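Local coordinates for ABC transporter periplasmic-binding protein YtfQ (Mycobacterium smegmatis, PDB 6HB0) that probably binds a sugar, L-arabinofuranose being the likely one, as the periplasmic solute-binding component of an ABC transporter, at residues V76-D90 with I101-D114. Residues are numbered along the deposited sequence; the frame is centred on the assembly and turned at random.
Sequences VDVIAFSPVVRTGWD and IPVILTDRAVDTQD. With ZN (zinc ion), chain H.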
loop_
_atom_site.group_PDB
_atom_site.type_symbol
_atom_site.label_atom_id
_atom_site.label_comp_id
_atom_site.label_asym_id
_atom_site.label_seq_id
_atom_site.Cartn_x
_atom_site.Cartn_y
_atom_site.Cartn_z
ATOM N N VAL A 76 -2.587 -12.336 -26.907
ATOM C CA VAL A 76 -2.264 -10.996 -26.419
ATOM C C VAL A 76 -0.745 -10.803 -26.493
ATOM O O VAL A 76 0.018 -11.767 -26.557
ATOM C CB VAL A 76 -2.767 -10.744 -24.993
ATOM C CG1 VAL A 76 -4.269 -10.962 -24.877
ATOM C CG2 VAL A 76 -2.032 -11.604 -24.004
ATOM N N ASP A 77 -0.313 -9.553 -26.482
ATOM C CA ASP A 77 1.097 -9.216 -26.550
ATOM C C ASP A 77 1.798 -9.312 -25.199
ATOM O O ASP A 77 2.966 -9.641 -25.131
ATOM C CB ASP A 77 1.262 -7.809 -27.106
ATOM C CG ASP A 77 0.677 -7.669 -28.545
ATOM O OD1 ASP A 77 1.022 -8.474 -29.425
ATOM O OD2 ASP A 77 -0.147 -6.786 -28.765
ATOM N N VAL A 78 1.063 -8.991 -24.143
ATOM C CA VAL A 78 1.579 -8.938 -22.776
ATOM C C VAL A 78 0.490 -9.403 -21.825
ATOM O O VAL A 78 -0.677 -9.140 -22.029
ATOM C CB VAL A 78 1.968 -7.488 -22.381
ATOM C CG1 VAL A 78 2.619 -7.438 -21.004
ATOM C CG2 VAL A 78 2.914 -6.896 -23.417
ATOM N N ILE A 79 0.873 -10.128 -20.785
ATOM C CA ILE A 79 -0.060 -10.558 -19.772
ATOM C C ILE A 79 0.425 -9.960 -18.441
ATOM O O ILE A 79 1.621 -10.003 -18.108
ATOM C CB ILE A 79 -0.111 -12.091 -19.655
ATOM C CG1 ILE A 79 -0.948 -12.662 -20.798
ATOM C CG2 ILE A 79 -0.748 -12.528 -18.331
ATOM C CD1 ILE A 79 -0.752 -14.170 -20.965
ATOM N N ALA A 80 -0.499 -9.375 -17.704
ATOM C CA ALA A 80 -0.209 -8.929 -16.380
ATOM C C ALA A 80 -1.286 -9.478 -15.482
ATOM O O ALA A 80 -2.425 -9.660 -15.896
ATOM C CB ALA A 80 -0.169 -7.414 -16.319
ATOM N N PHE A 81 -0.900 -9.768 -14.251
ATOM C CA PHE A 81 -1.894 -10.127 -13.269
ATOM C C PHE A 81 -1.433 -9.824 -11.867
ATOM O O PHE A 81 -0.260 -9.626 -11.609
ATOM C CB PHE A 81 -2.307 -11.593 -13.392
ATOM C CG PHE A 81 -1.230 -12.590 -13.047
ATOM C CD1 PHE A 81 -0.216 -12.877 -13.947
ATOM C CD2 PHE A 81 -1.316 -13.353 -11.871
ATOM C CE1 PHE A 81 0.730 -13.819 -13.673
ATOM C CE2 PHE A 81 -0.361 -14.309 -11.594
ATOM C CZ PHE A 81 0.681 -14.522 -12.488
ATOM N N SER A 82 -2.422 -9.754 -11.008
ATOM C CA SER A 82 -2.302 -9.506 -9.598
ATOM C C SER A 82 -2.568 -10.851 -8.904
ATOM O O SER A 82 -3.720 -11.249 -8.775
ATOM C CB SER A 82 -3.377 -8.471 -9.275
ATOM O OG SER A 82 -3.440 -8.139 -7.939
ATOM N N PRO A 83 -1.511 -11.565 -8.505
ATOM C CA PRO A 83 -1.644 -12.951 -8.013
ATOM C C PRO A 83 -2.520 -13.040 -6.768
ATOM O O PRO A 83 -2.282 -12.342 -5.806
ATOM C CB PRO A 83 -0.210 -13.358 -7.648
ATOM C CG PRO A 83 0.680 -12.403 -8.379
ATOM C CD PRO A 83 -0.104 -11.136 -8.586
ATOM N N VAL A 84 -3.534 -13.890 -6.789
ATOM C CA VAL A 84 -4.389 -14.054 -5.638
ATOM C C VAL A 84 -3.593 -14.704 -4.507
ATOM O O VAL A 84 -3.861 -14.443 -3.361
ATOM C CB VAL A 84 -5.663 -14.855 -5.979
ATOM C CG1 VAL A 84 -5.378 -16.133 -6.731
ATOM C CG2 VAL A 84 -6.405 -15.234 -4.723
ATOM N N VAL A 85 -2.625 -15.541 -4.849
ATOM C CA VAL A 85 -1.725 -16.161 -3.883
ATOM C C VAL A 85 -0.305 -16.094 -4.412
ATOM O O VAL A 85 -0.096 -15.942 -5.626
ATOM C CB VAL A 85 -2.080 -17.654 -3.569
ATOM C CG1 VAL A 85 -3.412 -17.755 -2.858
ATOM C CG2 VAL A 85 -2.018 -18.494 -4.825
ATOM N N ARG A 86 0.673 -16.231 -3.530
ATOM C CA ARG A 86 2.094 -16.163 -3.923
ATOM C C ARG A 86 2.594 -17.312 -4.751
ATOM O O ARG A 86 3.539 -17.123 -5.530
ATOM C CB ARG A 86 3.009 -16.140 -2.705
ATOM C CG ARG A 86 2.990 -14.885 -1.880
ATOM C CD ARG A 86 4.055 -14.966 -0.777
ATOM N NE ARG A 86 5.388 -14.678 -1.302
ATOM C CZ ARG A 86 5.846 -13.450 -1.567
ATOM N NH1 ARG A 86 5.096 -12.364 -1.347
ATOM N NH2 ARG A 86 7.057 -13.303 -2.072
ATOM N N THR A 87 2.038 -18.506 -4.565
ATOM C CA THR A 87 2.655 -19.735 -5.050
ATOM C C THR A 87 1.800 -20.491 -6.013
ATOM O O THR A 87 0.591 -20.380 -6.015
ATOM C CB THR A 87 2.909 -20.742 -3.875
ATOM O OG1 THR A 87 3.515 -20.055 -2.791
ATOM C CG2 THR A 87 3.872 -21.837 -4.320
ATOM N N GLY A 88 2.437 -21.319 -6.823
ATOM C CA GLY A 88 1.743 -22.203 -7.715
ATOM C C GLY A 88 1.532 -21.666 -9.115
ATOM O O GLY A 88 0.686 -22.156 -9.857
ATOM N N TRP A 89 2.339 -20.687 -9.502
ATOM C CA TRP A 89 2.254 -20.114 -10.821
ATOM C C TRP A 89 3.233 -20.676 -11.825
ATOM O O TRP A 89 3.140 -20.333 -13.013
ATOM C CB TRP A 89 2.450 -18.595 -10.743
ATOM C CG TRP A 89 1.530 -17.957 -9.810
ATOM C CD1 TRP A 89 1.797 -17.513 -8.538
ATOM C CD2 TRP A 89 0.146 -17.740 -10.029
ATOM N NE1 TRP A 89 0.645 -17.031 -7.966
ATOM C CE2 TRP A 89 -0.376 -17.156 -8.866
ATOM C CE3 TRP A 89 -0.697 -17.942 -11.121
ATOM C CZ2 TRP A 89 -1.672 -16.764 -8.765
ATOM C CZ3 TRP A 89 -2.020 -17.584 -10.994
ATOM C CH2 TRP A 89 -2.475 -16.985 -9.846
ATOM N N ASP A 90 4.193 -21.477 -11.400
ATOM C CA ASP A 90 5.310 -21.804 -12.296
ATOM C C ASP A 90 4.871 -22.512 -13.562
ATOM O O ASP A 90 5.403 -22.227 -14.633
ATOM C CB ASP A 90 6.392 -22.620 -11.596
ATOM C CG ASP A 90 7.245 -21.798 -10.671
ATOM O OD1 ASP A 90 7.047 -20.556 -10.574
ATOM O OD2 ASP A 90 8.116 -22.409 -10.005
ATOM N N ILE A 101 4.963 -14.779 -24.608
ATOM C CA ILE A 101 4.236 -13.651 -24.074
ATOM C C ILE A 101 4.882 -13.211 -22.743
ATOM O O ILE A 101 4.902 -13.971 -21.758
ATOM C CB ILE A 101 2.782 -14.011 -23.853
ATOM C CG1 ILE A 101 2.149 -14.421 -25.190
ATOM C CG2 ILE A 101 2.024 -12.821 -23.321
ATOM C CD1 ILE A 101 0.735 -14.912 -25.079
ATOM N N PRO A 102 5.407 -11.984 -22.705
ATOM C CA PRO A 102 5.970 -11.492 -21.429
ATOM C C PRO A 102 4.911 -11.301 -20.380
ATOM O O PRO A 102 3.768 -10.980 -20.697
ATOM C CB PRO A 102 6.537 -10.116 -21.791
ATOM C CG PRO A 102 6.489 -10.010 -23.287
ATOM C CD PRO A 102 5.479 -10.970 -23.791
ATOM N N VAL A 103 5.307 -11.445 -19.131
ATOM C CA VAL A 103 4.435 -11.311 -17.986
ATOM C C VAL A 103 4.903 -10.264 -16.991
ATOM O O VAL A 103 6.052 -10.220 -16.626
ATOM C CB VAL A 103 4.374 -12.631 -17.249
ATOM C CG1 VAL A 103 3.571 -12.474 -15.930
ATOM C CG2 VAL A 103 3.685 -13.640 -18.199
ATOM N N ILE A 104 3.967 -9.462 -16.509
ATOM C CA ILE A 104 4.216 -8.475 -15.496
ATOM C C ILE A 104 3.324 -8.805 -14.315
ATOM O O ILE A 104 2.102 -8.962 -14.475
ATOM C CB ILE A 104 3.829 -7.072 -16.000
ATOM C CG1 ILE A 104 4.663 -6.724 -17.224
ATOM C CG2 ILE A 104 4.018 -6.030 -14.917
ATOM C CD1 ILE A 104 4.362 -5.339 -17.724
ATOM N N LEU A 105 3.925 -8.870 -13.133
ATOM C CA LEU A 105 3.158 -9.052 -11.872
ATOM C C LEU A 105 2.853 -7.753 -11.197
ATOM O O LEU A 105 3.732 -6.884 -11.101
ATOM C CB LEU A 105 3.977 -9.888 -10.910
ATOM C CG LEU A 105 4.343 -11.264 -11.430
ATOM C CD1 LEU A 105 5.197 -12.014 -10.452
ATOM C CD2 LEU A 105 3.098 -12.055 -11.782
ATOM N N THR A 106 1.634 -7.623 -10.678
ATOM C CA THR A 106 1.273 -6.443 -9.949
ATOM C C THR A 106 0.769 -6.787 -8.548
ATOM O O THR A 106 0.158 -7.848 -8.297
ATOM C CB THR A 106 0.190 -5.627 -10.672
ATOM O OG1 THR A 106 -1.017 -6.372 -10.696
ATOM C CG2 THR A 106 0.563 -5.336 -12.104
ATOM N N ASP A 107 1.012 -5.864 -7.640
ATOM C CA ASP A 107 0.398 -5.833 -6.289
ATOM C C ASP A 107 0.982 -6.859 -5.289
ATOM O O ASP A 107 1.303 -6.489 -4.158
ATOM C CB ASP A 107 -1.152 -5.950 -6.311
ATOM C CG ASP A 107 -1.838 -5.000 -7.340
ATOM O OD1 ASP A 107 -1.653 -3.728 -7.249
ATOM O OD2 ASP A 107 -2.603 -5.543 -8.224
ATOM N N ARG A 108 1.083 -8.133 -5.655
ATOM C CA ARG A 108 1.590 -9.137 -4.746
ATOM C C ARG A 108 2.677 -9.932 -5.469
ATOM O O ARG A 108 2.524 -10.292 -6.631
ATOM C CB ARG A 108 0.464 -10.054 -4.307
ATOM C CG ARG A 108 0.916 -11.182 -3.377
ATOM C CD ARG A 108 -0.086 -12.334 -3.337
ATOM N NE ARG A 108 -1.413 -11.850 -2.977
ATOM C CZ ARG A 108 -1.801 -11.533 -1.752
ATOM N NH1 ARG A 108 -3.029 -11.092 -1.558
ATOM N NH2 ARG A 108 -0.977 -11.654 -0.718
ATOM N N ALA A 109 3.790 -10.144 -4.782
ATOM C CA ALA A 109 4.952 -10.850 -5.308
ATOM C C ALA A 109 4.709 -12.343 -5.302
ATOM O O ALA A 109 3.920 -12.815 -4.522
ATOM C CB ALA A 109 6.146 -10.565 -4.423
ATOM N N VAL A 110 5.369 -13.077 -6.171
ATOM C CA VAL A 110 5.240 -14.529 -6.149
ATOM C C VAL A 110 6.504 -15.215 -5.681
ATOM O O VAL A 110 7.580 -14.654 -5.749
ATOM C CB VAL A 110 4.826 -15.122 -7.502
ATOM C CG1 VAL A 110 3.449 -14.594 -7.885
ATOM C CG2 VAL A 110 5.914 -14.887 -8.532
ATOM N N ASP A 111 6.328 -16.445 -5.218
ATOM C CA ASP A 111 7.418 -17.374 -4.955
ATOM C C ASP A 111 7.556 -18.174 -6.243
ATOM O O ASP A 111 6.565 -18.691 -6.771
ATOM C CB ASP A 111 7.013 -18.413 -3.891
ATOM C CG ASP A 111 6.926 -17.862 -2.464
ATOM O OD1 ASP A 111 7.406 -16.734 -2.169
ATOM O OD2 ASP A 111 6.373 -18.619 -1.615
ATOM N N THR A 112 8.753 -18.299 -6.768
ATOM C CA THR A 112 8.929 -19.178 -7.916
ATOM C C THR A 112 10.076 -20.123 -7.663
ATOM O O THR A 112 10.997 -19.772 -6.917
ATOM C CB THR A 112 9.210 -18.389 -9.197
ATOM O OG1 THR A 112 9.334 -19.305 -10.302
ATOM C CG2 THR A 112 10.424 -17.490 -9.028
ATOM N N GLN A 113 10.013 -21.295 -8.274
ATOM C CA GLN A 113 11.152 -22.199 -8.270
ATOM C C GLN A 113 11.869 -22.173 -9.655
ATOM O O GLN A 113 12.706 -23.022 -9.910
ATOM C CB GLN A 113 10.700 -23.620 -7.919
ATOM C CG GLN A 113 9.712 -23.746 -6.746
ATOM C CD GLN A 113 10.359 -23.400 -5.427
ATOM O OE1 GLN A 113 11.501 -23.811 -5.154
ATOM N NE2 GLN A 113 9.651 -22.654 -4.596
ATOM N N ASP A 114 11.507 -21.247 -10.546
ATOM C CA ASP A 114 12.038 -21.219 -11.922
ATOM C C ASP A 114 12.723 -19.895 -12.087
ATOM O O ASP A 114 12.682 -19.029 -11.202
ATOM C CB ASP A 114 10.931 -21.325 -12.973
ATOM C CG ASP A 114 10.277 -22.674 -13.012
ATOM O OD1 ASP A 114 10.801 -23.617 -12.360
ATOM O OD2 ASP A 114 9.242 -22.796 -13.708
HETATM ZN ZN ZN H . 9.958 -25.562 -12.075
HETATM O O HOH W 1 6.384 -21.245 -1.849
HETATM O O HOH W 2 5.043 -19.448 -8.734
HETATM O O HOH W 3 8.237 -24.879 -10.463
HETATM O O HOH W 4 11.772 -25.602 -10.722
HETATM O O HOH W 5 8.723 -25.162 -13.312
HETATM O O HOH W 6 11.310 -25.826 -13.794
#
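Leu-105 sets its CD2 methyl over one face of the Phe-81 ring, 3.8 Å from the ring centroid, in a CH-pi contact. Phe-81 CG sits between the backbone N and the carbonyl carbon (chi1 67°), which lays the ring alongside the leucine. The same methyl also meets Pro-83 CG, while Val-103 CG1 touches Phe-81 CE1. On the same face of the sheet the CG2 methyl of Ile-101 packs against Ile-79 CD1. Beneath these side chains the strands 78-81 and 103-106 run parallel, joined by alternating backbone bonds from Ile-79 to Thr-106. Leu-93 of helix 90-98 covers Phe-81 and Val-103. Ala-80 and Ile-104 pack on the other face of the sheet.

Past the strands, Val-110 CG1 is a small knob between Pro-83 and Trp-89. Val-110 CG1 lies 3.6 Å from Pro-83 CG and 3.4 Å from Trp-89 CD1. Trp-89 NE1 donates to Val-85 O at 2.7 Å, in the plane of the indole.

Arg-86 bends at chi3 (79°), and its NE makes a salt bridge to Asp-111 OD1 at 3.0 Å, reaching that oxygen from above the carboxylate plane. Ala-109 O lies over one guanidinium face. At the strand ends Ser-82 OG and Thr-106 OG1 both donate to Asp-107 OD2, and Ala-36 N bonds its OD1.

Asp-90 grips the far loop with both oxygens. Asp-90 OD1 accepts from Thr-112 OG1 at 2.6 Å, met from above the carboxylate plane, and Asp-90 OD2 accepts from Gln-113 N through its syn lone pair. Asp-114 OD1 binds a zinc ion at 2.1 Å, and Gln-94 bonds its OD2. A zinc-bound water donates to Asp-90 OD2, which probably offsets the repulsion between the carboxylates of Asp-90 and Asp-114.

Strand 78-81, helix 90-98 and strand 103-106 form a beta-alpha-beta crossover in the parallel sheet of one lobe, typical of periplasmic sugar-binding proteins.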